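Local coordinates for protein putative N-acetylmuramoyl-L-alanine amidase,autolysin cwp6 (Peptoclostridium difficile, PDB 5J72) that probably cleaves the amide bond between N-acetylmuramic acid and L-alanine in peptidoglycan as a zinc amidase, and carries three CWB2 modules that anchor it in the cell wall, at residues L589-N594 with A599-C604; A273-S278 with I391-K396; F141-E146 with Y416-G421. All coordinates share one frame; numbering follows the deposited sequence.

Interaction 1. Residues L589-N594 with A599-C604; sequences LYVLRN and AILVEC
Leu601 swings CG opposite its backbone N (chi1 -176°), while Leu589 holds its own CG opposite the carbonyl carbon (chi1 -68°); the two side chains then cross at about a right angle. CD1 of Leu589 lies against both CB and CD1 of Leu601, 4.0 Å from each, and CD2 of Leu589 stays close to that same CD1 methyl. Val591 joins through CG2, 4.4 Å from Leu601 CD1. At the start of the strand the roles change. Ala599 CB packs against the carbonyl of Val591, 3.6 Å from its O, and Leu592 lies over the strand backbone, its CG 3.8 Å from Ala599 O and its CD1 4.0 Å from Ile600 C. That Ala599 oxygen is buried under the leucine and has no polar partner in the model. The short helix 590-593 starts right after Leu589, whose O takes the backbone N-H of both Leu592 and Arg593. Strand 599-606 pairs with strand 525-532, and Leu601 also touches His530, a zinc ligand. No hydrogen bond joins the two segments; they meet by van der Waals contact, mostly aliphatic, and the side chain of Leu601, which carries much of it, is about 6 Å from the zinc ion.

Interaction 2. Residues A273-S278 with I391-K396; sequences ALNISS and ILITPK
Ile393 makes the tight part of this contact, reaching from strand 391-394 toward the helix with two branches. Its CG1 sits between the backbone N and the carbonyl carbon (chi1 55°), which sends CD1 to Asn275, while CG2 goes to Leu274. CD1 stops 3.6 Å from Asn275 OD1, the isoleucine and asparagine side chains crossing at about a right angle, and the CG2 methyl lies 4.0 Å from Leu274 CD2 in the conformer described, one of two modelled. That amide is not left to a methyl for its polar needs: Asn275 OD1 accepts from Asn350 ND2, and Asn275 ND2 donates to Arg346 O. Asn350 also bonds to the strand backbone at Ile393 N and Ile391 O, so one side chain of helix 346-357 ties both segments together.

Toward Ile391 the contact is more polar and bridged by water. Ser278 CB is 4.1 Å from Ile391 CG1, and Ser278 OG, which is hydrogen-bonded to Tyr358 OH, lies 3.5 Å from Ile391 N. Between the backbones the water lies 3.0 Å from Asn275 O and 2.8 Å from Ile391 O, placed to donate to either carbonyl, although more acceptors are in its reach than it has protons. No direct hydrogen bond crosses the contact. Even this wetter end is buried, not open to solvent; Ser278 and Ile391 both touch Ala384 of helix 375-387.

The helix and strand axes approach to 8.4 Å and run at 150°, so the two are roughly antiparallel. Helix 270-283 of the second CWB2 repeat thus packs on strand 391-394 of the third, which pairs in parallel with strand 362-370; this is one of the contacts between CWB2 modules in the cell-wall-anchoring part of the protein.

Interaction 3. Residues F141-E146 with Y416-G421; sequences FETAVE and YQIGDG
This is a small, buried helix-to-strand-end contact between the first and third CWB2 modules: helix 140-151 of one packs by a single residue against the turn that leaves strand 411-418 of the other. Thr143 is that residue. Its two branches both face the turn, OG1 beside the backbone N and anti to the carbonyl carbon (chi1 -76°), which leaves CG2 anti to the N. The methyl CG2 lies 4.1 Å from CG2 of Ile418, the last residue of the strand, and 3.8 Å from the backbone N of Gly419. Ile418 presents only this methyl branch to the threonine and also touches Asp376 of helix 375-387, a residue that Thr143 meets as well. Glycine suits position 419 on backbone grounds: with phi 80° and psi 167°, a CB would be jammed against the carbonyl O of Ile418. The backbones come closest at Thr143 and Gly419, CA to CA 5.7 Å. Next in the turn, Asp420 OD2 forms a salt bridge with Lys134 of strand 128-135, the strand to which Gln417 is hydrogen-bonded through its backbone. The threonine hydroxyl spends its hydrogen bonding on its own module, where OG1 accepts from Gly137 N, and it meets Gly419 by van der Waals contact, OG1 to CA 3.7 Å.

How the interactions relate
Interactions 2 and 3 belong to the cell-wall-binding part and lie about 14 Å apart between centres; interaction 1 sits in the amidase domain, about 37 Å from interaction 2 and about 46 Å from interaction 3, centre to centre. Interactions 2 and 3 meet where Lys396 CB packs 3.6 Å from Gly421 O, and strands 391-394 and 411-418 both pair in parallel with strand 362-370. Helix 375-387 touches both contacts as well. Together they bring helices of the first and second CWB2 modules onto the third. Only interaction 1 is close to the zinc site; its nearest atoms are about 23 Å from interaction 2, and it touches neither of the others.

Interaction 1. Residues L589-N594 with A599-C604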
loop_
_atom_site.group_PDB
_atom_site.type_symbol
_atom_site.label_atom_id
_atom_site.label_comp_id
_atom_site.label_asym_id
_atom_site.label_seq_id
_atom_site.Cartn_x
_atom_site.Cartn_y
_atom_site.Cartn_z
ATOM N N LEU A 589 25.552 -30.903 2.650
ATOM C CA LEU A 589 24.368 -30.115 2.270
ATOM C C LEU A 589 24.295 -29.917 0.787
ATOM O O LEU A 589 25.207 -29.392 0.135
ATOM C CB LEU A 589 24.431 -28.727 3.001
ATOM C CG LEU A 589 24.259 -28.834 4.475
ATOM C CD1 LEU A 589 24.687 -27.493 5.112
ATOM C CD2 LEU A 589 22.809 -29.149 4.867
ATOM N N TYR A 590 23.173 -30.321 0.219
ATOM C CA TYR A 590 22.929 -30.174 -1.218
ATOM C C TYR A 590 23.174 -28.753 -1.702
ATOM O O TYR A 590 23.822 -28.546 -2.748
ATOM C CB TYR A 590 21.443 -30.572 -1.509
ATOM C CG TYR A 590 21.146 -30.737 -2.983
ATOM C CD1 TYR A 590 21.092 -29.635 -3.832
ATOM C CD2 TYR A 590 20.946 -32.003 -3.536
ATOM C CE1 TYR A 590 20.850 -29.782 -5.188
ATOM C CE2 TYR A 590 20.708 -32.162 -4.896
ATOM C CZ TYR A 590 20.660 -31.046 -5.719
ATOM O OH TYR A 590 20.438 -31.171 -7.067
ATOM N N VAL A 591 22.691 -27.730 -0.934
ATOM C CA VAL A 591 22.840 -26.347 -1.533
ATOM C C VAL A 591 24.274 -25.858 -1.496
ATOM O O VAL A 591 24.585 -24.837 -2.130
ATOM C CB VAL A 591 21.880 -25.334 -0.862
ATOM C CG1 VAL A 591 20.430 -25.796 -1.104
ATOM C CG2 VAL A 591 22.147 -25.220 0.642
ATOM N N LEU A 592 25.145 -26.579 -0.760
ATOM C CA LEU A 592 26.566 -26.213 -0.750
ATOM C C LEU A 592 27.283 -27.039 -1.839
ATOM O O LEU A 592 27.946 -26.506 -2.711
ATOM C CB LEU A 592 27.168 -26.524 0.646
ATOM C CG LEU A 592 27.227 -25.326 1.590
ATOM C CD1 LEU A 592 25.856 -24.715 1.768
ATOM C CD2 LEU A 592 27.795 -25.730 2.915
ATOM N N ARG A 593 27.078 -28.351 -1.811
ATOM C CA ARG A 593 27.771 -29.261 -2.734
ATOM C C ARG A 593 27.464 -28.994 -4.165
ATOM O O ARG A 593 28.351 -29.065 -5.010
ATOM C CB ARG A 593 27.390 -30.716 -2.360
ATOM C CG ARG A 593 28.050 -31.794 -3.299
ATOM C CD ARG A 593 27.657 -33.207 -2.787
ATOM N NE ARG A 593 26.268 -33.516 -3.137
ATOM C CZ ARG A 593 25.229 -33.498 -2.305
ATOM N NH1 ARG A 593 25.401 -33.209 -1.015
ATOM N NH2 ARG A 593 24.001 -33.725 -2.764
ATOM N N ASN A 594 26.225 -28.655 -4.483
ATOM C CA ASN A 594 25.867 -28.475 -5.881
ATOM C C ASN A 594 25.794 -27.040 -6.352
ATOM O O ASN A 594 25.324 -26.760 -7.455
ATOM C CB ASN A 594 24.492 -29.144 -6.118
ATOM C CG ASN A 594 24.641 -30.631 -6.093
ATOM O OD1 ASN A 594 25.594 -31.130 -6.694
ATOM N ND2 ASN A 594 23.821 -31.393 -5.379
ATOM N N ALA A 599 28.323 -20.334 -1.115
ATOM C CA ALA A 599 27.080 -20.679 -0.438
ATOM C C ALA A 599 27.296 -21.071 0.964
ATOM O O ALA A 599 28.291 -21.722 1.258
ATOM C CB ALA A 599 26.420 -21.859 -1.176
ATOM N N ILE A 600 26.399 -20.683 1.865
ATOM C CA ILE A 600 26.472 -21.047 3.266
ATOM C C ILE A 600 25.076 -21.347 3.721
ATOM O O ILE A 600 24.093 -20.979 3.041
ATOM C CB ILE A 600 27.006 -19.938 4.186
ATOM C CG1 ILE A 600 26.132 -18.644 3.970
ATOM C CG2 ILE A 600 28.519 -19.627 3.835
ATOM C CD1 ILE A 600 26.423 -17.600 4.994
ATOM N N LEU A 601 24.967 -21.971 4.879
ATOM C CA LEU A 601 23.685 -22.265 5.455
ATOM C C LEU A 601 23.713 -21.859 6.890
ATOM O O LEU A 601 24.475 -22.378 7.703
ATOM C CB LEU A 601 23.276 -23.736 5.309
ATOM C CG LEU A 601 21.878 -24.127 5.819
ATOM C CD1 LEU A 601 21.369 -25.294 4.998
ATOM C CD2 LEU A 601 21.834 -24.504 7.280
ATOM N N VAL A 602 22.861 -20.901 7.227
ATOM C CA VAL A 602 22.774 -20.351 8.557
ATOM C C VAL A 602 21.744 -21.055 9.373
ATOM O O VAL A 602 20.602 -21.139 8.945
ATOM C CB VAL A 602 22.376 -18.842 8.483
ATOM C CG1 VAL A 602 22.294 -18.226 9.885
ATOM C CG2 VAL A 602 23.377 -18.079 7.598
ATOM N N GLU A 603 22.132 -21.587 10.576
ATOM C CA GLU A 603 21.155 -22.164 11.498
ATOM C C GLU A 603 21.033 -21.086 12.542
ATOM O O GLU A 603 21.828 -21.072 13.514
ATOM C CB GLU A 603 21.677 -23.456 12.128
ATOM C CG GLU A 603 21.857 -24.515 11.056
ATOM C CD GLU A 603 20.549 -25.279 10.803
ATOM O OE1 GLU A 603 19.511 -24.896 11.354
ATOM O OE2 GLU A 603 20.582 -26.258 10.050
ATOM N N CYS A 604 20.068 -20.148 12.358
ATOM C CA CYS A 604 19.913 -18.968 13.218
ATOM C C CYS A 604 19.895 -19.207 14.702
ATOM O O CYS A 604 20.472 -18.442 15.468
ATOM C CB CYS A 604 18.635 -18.221 12.830
ATOM S SG CYS A 604 18.580 -17.797 11.071
#

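Interaction 2. Residues A273-S278 with I391-K396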
loop_
_atom_site.group_PDB
_atom_site.type_symbol
_atom_site.label_atom_id
_atom_site.label_comp_id
_atom_site.label_asym_id
_atom_site.label_seq_id
_atom_site.Cartn_x
_atom_site.Cartn_y
_atom_site.Cartn_z
ATOM N N ALA A 273 -2.192 4.022 10.658
ATOM C CA ALA A 273 -3.337 4.848 10.228
ATOM C C ALA A 273 -3.198 5.113 8.676
ATOM O O ALA A 273 -4.146 4.949 7.905
ATOM C CB ALA A 273 -3.345 6.164 11.017
ATOM N N LEU A 274 -2.033 5.511 8.246
ATOM C CA LEU A 274 -1.807 5.761 6.825
ATOM C C LEU A 274 -2.063 4.517 5.997
ATOM O O LEU A 274 -2.740 4.583 4.966
ATOM C CB LEU A 274 -0.258 6.109 6.676
ATOM C CG LEU A 274 0.232 6.503 5.271
ATOM C CD1 LEU A 274 1.586 7.194 5.377
ATOM C CD2 LEU A 274 0.420 5.338 4.363
ATOM N N ASN A 275 -1.543 3.355 6.452
ATOM C CA ASN A 275 -1.747 2.128 5.678
ATOM C C ASN A 275 -3.228 1.727 5.506
ATOM O O ASN A 275 -3.527 1.114 4.516
ATOM C CB ASN A 275 -0.988 0.922 6.385
ATOM C CG ASN A 275 0.483 0.924 5.932
ATOM O OD1 ASN A 275 0.751 1.278 4.769
ATOM N ND2 ASN A 275 1.484 0.619 6.795
ATOM N N ILE A 276 -4.153 2.049 6.485
ATOM C CA ILE A 276 -5.555 1.632 6.315
ATOM C C ILE A 276 -6.430 2.783 5.704
ATOM O O ILE A 276 -7.618 2.606 5.468
ATOM C CB ILE A 276 -6.086 1.194 7.714
ATOM C CG1 ILE A 276 -7.398 0.403 7.555
ATOM C CG2 ILE A 276 -6.303 2.461 8.621
ATOM C CD1 ILE A 276 -7.262 -0.919 6.679
ATOM N N SER A 277 -5.805 3.930 5.438
ATOM C CA SER A 277 -6.497 5.139 4.946
ATOM C C SER A 277 -7.285 4.918 3.651
ATOM O O SER A 277 -8.447 5.355 3.528
ATOM C CB SER A 277 -5.434 6.232 4.651
ATOM O OG SER A 277 -5.334 6.987 5.827
ATOM N N SER A 278 -6.685 4.233 2.669
ATOM C CA SER A 278 -7.423 4.100 1.419
ATOM C C SER A 278 -8.610 3.208 1.626
ATOM O O SER A 278 -9.636 3.422 0.974
ATOM C CB SER A 278 -6.533 3.576 0.262
ATOM O OG SER A 278 -6.078 2.246 0.516
ATOM N N ILE A 391 -3.332 2.012 -1.709
ATOM C CA ILE A 391 -2.078 2.738 -1.811
ATOM C C ILE A 391 -0.967 1.749 -1.354
ATOM O O ILE A 391 -1.076 1.138 -0.284
ATOM C CB ILE A 391 -2.090 3.958 -0.866
ATOM C CG1 ILE A 391 -3.104 5.011 -1.428
ATOM C CG2 ILE A 391 -0.665 4.594 -0.760
ATOM C CD1 ILE A 391 -3.297 6.202 -0.415
ATOM N N LEU A 392 0.061 1.606 -2.170
ATOM C CA LEU A 392 1.240 0.805 -1.838
ATOM C C LEU A 392 2.326 1.761 -1.468
ATOM O O LEU A 392 2.517 2.747 -2.182
ATOM C CB LEU A 392 1.650 0.026 -3.089
ATOM C CG LEU A 392 2.810 -0.959 -2.802
ATOM C CD1 LEU A 392 2.576 -2.199 -3.605
ATOM C CD2 LEU A 392 4.128 -0.239 -3.180
ATOM N N ILE A 393 3.057 1.521 -0.341
ATOM C CA ILE A 393 4.153 2.414 -0.034
ATOM C C ILE A 393 5.482 1.612 -0.107
ATOM O O ILE A 393 5.495 0.443 0.253
ATOM C CB ILE A 393 4.040 3.077 1.370
ATOM C CG1 ILE A 393 3.880 2.024 2.492
ATOM C CG2 ILE A 393 2.779 4.039 1.351
ATOM C CD1 ILE A 393 3.951 2.677 3.940
ATOM N N THR A 394 6.550 2.258 -0.544
ATOM C CA THR A 394 7.823 1.547 -0.651
ATOM C C THR A 394 8.856 2.618 -0.694
ATOM O O THR A 394 8.577 3.772 -1.023
ATOM C CB THR A 394 7.824 0.647 -1.899
ATOM O OG1 THR A 394 8.904 -0.299 -1.792
ATOM C CG2 THR A 394 7.957 1.456 -3.218
ATOM N N PRO A 395 10.106 2.285 -0.314
ATOM C CA PRO A 395 11.106 3.353 -0.365
ATOM C C PRO A 395 11.406 3.812 -1.798
ATOM O O PRO A 395 11.121 3.112 -2.753
ATOM C CB PRO A 395 12.355 2.690 0.322
ATOM C CG PRO A 395 11.759 1.649 1.211
ATOM C CD PRO A 395 10.638 1.074 0.340
ATOM N N LYS A 396 12.059 4.952 -1.918
ATOM C CA LYS A 396 12.358 5.511 -3.249
ATOM C C LYS A 396 13.274 4.627 -4.083
ATOM O O LYS A 396 13.147 4.607 -5.294
ATOM C CB LYS A 396 13.077 6.863 -3.095
ATOM C CG LYS A 396 12.311 7.913 -2.362
ATOM C CD LYS A 396 13.134 9.194 -2.418
ATOM C CE LYS A 396 13.792 9.460 -1.105
ATOM N NZ LYS A 396 13.372 10.778 -0.572
HETATM O O HOH W 1 -3.132 1.139 1.555
#

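Interaction 3. Residues F141-E146 with Y416-G421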
loop_
_atom_site.group_PDB
_atom_site.type_symbol
_atom_site.label_atom_id
_atom_site.label_comp_id
_atom_site.label_asym_id
_atom_site.label_seq_id
_atom_site.Cartn_x
_atom_site.Cartn_y
_atom_site.Cartn_z
ATOM N N PHE A 141 3.070 20.248 -1.891
ATOM C CA PHE A 141 1.947 21.154 -2.236
ATOM C C PHE A 141 1.565 20.973 -3.704
ATOM O O PHE A 141 0.385 20.872 -3.983
ATOM C CB PHE A 141 2.332 22.638 -2.003
ATOM C CG PHE A 141 2.589 22.894 -0.560
ATOM C CD1 PHE A 141 1.551 23.218 0.299
ATOM C CD2 PHE A 141 3.876 22.753 -0.027
ATOM C CE1 PHE A 141 1.776 23.394 1.672
ATOM C CE2 PHE A 141 4.100 22.931 1.344
ATOM C CZ PHE A 141 3.049 23.247 2.185
ATOM N N GLU A 142 2.572 20.952 -4.645
ATOM C CA GLU A 142 2.234 20.788 -6.049
ATOM C C GLU A 142 1.779 19.392 -6.325
ATOM O O GLU A 142 0.972 19.202 -7.240
ATOM C CB GLU A 142 3.409 21.106 -7.000
ATOM C CG GLU A 142 3.827 22.566 -6.985
ATOM C CD GLU A 142 4.728 22.903 -5.809
ATOM O OE1 GLU A 142 5.314 21.992 -5.189
ATOM O OE2 GLU A 142 4.835 24.093 -5.490
ATOM N N THR A 143 2.295 18.393 -5.583
ATOM C CA THR A 143 1.825 17.034 -5.819
ATOM C C THR A 143 0.312 16.949 -5.426
ATOM O O THR A 143 -0.441 16.312 -6.172
ATOM C CB THR A 143 2.665 16.018 -5.012
ATOM O OG1 THR A 143 3.885 15.893 -5.701
ATOM C CG2 THR A 143 2.023 14.598 -4.952
ATOM N N ALA A 144 -0.098 17.580 -4.304
ATOM C CA ALA A 144 -1.516 17.538 -3.916
ATOM C C ALA A 144 -2.377 18.199 -5.049
ATOM O O ALA A 144 -3.484 17.740 -5.352
ATOM C CB ALA A 144 -1.734 18.262 -2.605
ATOM N N VAL A 145 -1.848 19.223 -5.687
ATOM C CA VAL A 145 -2.599 19.862 -6.785
ATOM C C VAL A 145 -2.738 18.911 -7.959
ATOM O O VAL A 145 -3.809 18.860 -8.594
ATOM C CB VAL A 145 -1.883 21.183 -7.194
ATOM C CG1 VAL A 145 -2.495 21.756 -8.515
ATOM C CG2 VAL A 145 -2.056 22.229 -6.055
ATOM N N GLU A 146 -1.676 18.124 -8.304
ATOM C CA GLU A 146 -1.852 17.243 -9.450
ATOM C C GLU A 146 -2.873 16.160 -9.152
ATOM O O GLU A 146 -3.542 15.692 -10.061
ATOM C CB GLU A 146 -0.530 16.598 -9.870
ATOM C CG GLU A 146 0.470 17.656 -10.369
ATOM C CD GLU A 146 -0.116 18.439 -11.586
ATOM O OE1 GLU A 146 -0.193 19.686 -11.531
ATOM O OE2 GLU A 146 -0.526 17.795 -12.555
ATOM N N TYR A 416 -0.662 4.430 -10.453
ATOM C CA TYR A 416 -0.434 5.834 -10.330
ATOM C C TYR A 416 0.787 6.075 -9.517
ATOM O O TYR A 416 0.870 5.544 -8.403
ATOM C CB TYR A 416 -1.592 6.531 -9.591
ATOM C CG TYR A 416 -2.880 6.518 -10.380
ATOM C CD1 TYR A 416 -3.316 7.644 -11.045
ATOM C CD2 TYR A 416 -3.680 5.382 -10.422
ATOM C CE1 TYR A 416 -4.549 7.645 -11.749
ATOM C CE2 TYR A 416 -4.894 5.377 -11.111
ATOM C CZ TYR A 416 -5.316 6.511 -11.767
ATOM O OH TYR A 416 -6.542 6.431 -12.427
ATOM N N GLN A 417 1.714 6.846 -10.006
ATOM C CA GLN A 417 2.917 7.159 -9.237
ATOM C C GLN A 417 2.712 8.505 -8.559
ATOM O O GLN A 417 2.571 9.551 -9.196
ATOM C CB GLN A 417 4.134 7.227 -10.177
ATOM C CG GLN A 417 5.368 7.781 -9.513
ATOM C CD GLN A 417 6.539 7.730 -10.529
ATOM O OE1 GLN A 417 6.357 7.296 -11.660
ATOM N NE2 GLN A 417 7.749 8.149 -10.114
ATOM N N ILE A 418 2.691 8.493 -7.236
ATOM C CA ILE A 418 2.469 9.708 -6.455
ATOM C C ILE A 418 3.743 10.386 -6.049
ATOM O O ILE A 418 4.606 9.771 -5.418
ATOM C CB ILE A 418 1.680 9.336 -5.158
ATOM C CG1 ILE A 418 0.425 8.493 -5.500
ATOM C CG2 ILE A 418 1.317 10.626 -4.388
ATOM C CD1 ILE A 418 -0.568 9.232 -6.460
ATOM N N GLY A 419 3.885 11.643 -6.381
ATOM C CA GLY A 419 5.065 12.344 -5.963
ATOM C C GLY A 419 6.252 12.037 -6.858
ATOM O O GLY A 419 6.273 11.145 -7.675
ATOM N N ASP A 420 7.261 12.864 -6.670
ATOM C CA ASP A 420 8.508 12.770 -7.399
ATOM C C ASP A 420 9.631 12.218 -6.467
ATOM O O ASP A 420 9.651 12.534 -5.276
ATOM C CB ASP A 420 8.908 14.178 -7.844
ATOM C CG ASP A 420 10.095 14.104 -8.767
ATOM O OD1 ASP A 420 11.139 14.674 -8.422
ATOM O OD2 ASP A 420 9.976 13.451 -9.836
ATOM N N GLY A 421 10.540 11.414 -6.997
ATOM C CA GLY A 421 11.645 10.927 -6.173
ATOM C C GLY A 421 11.822 9.429 -6.216
ATOM O O GLY A 421 12.923 8.955 -5.959
#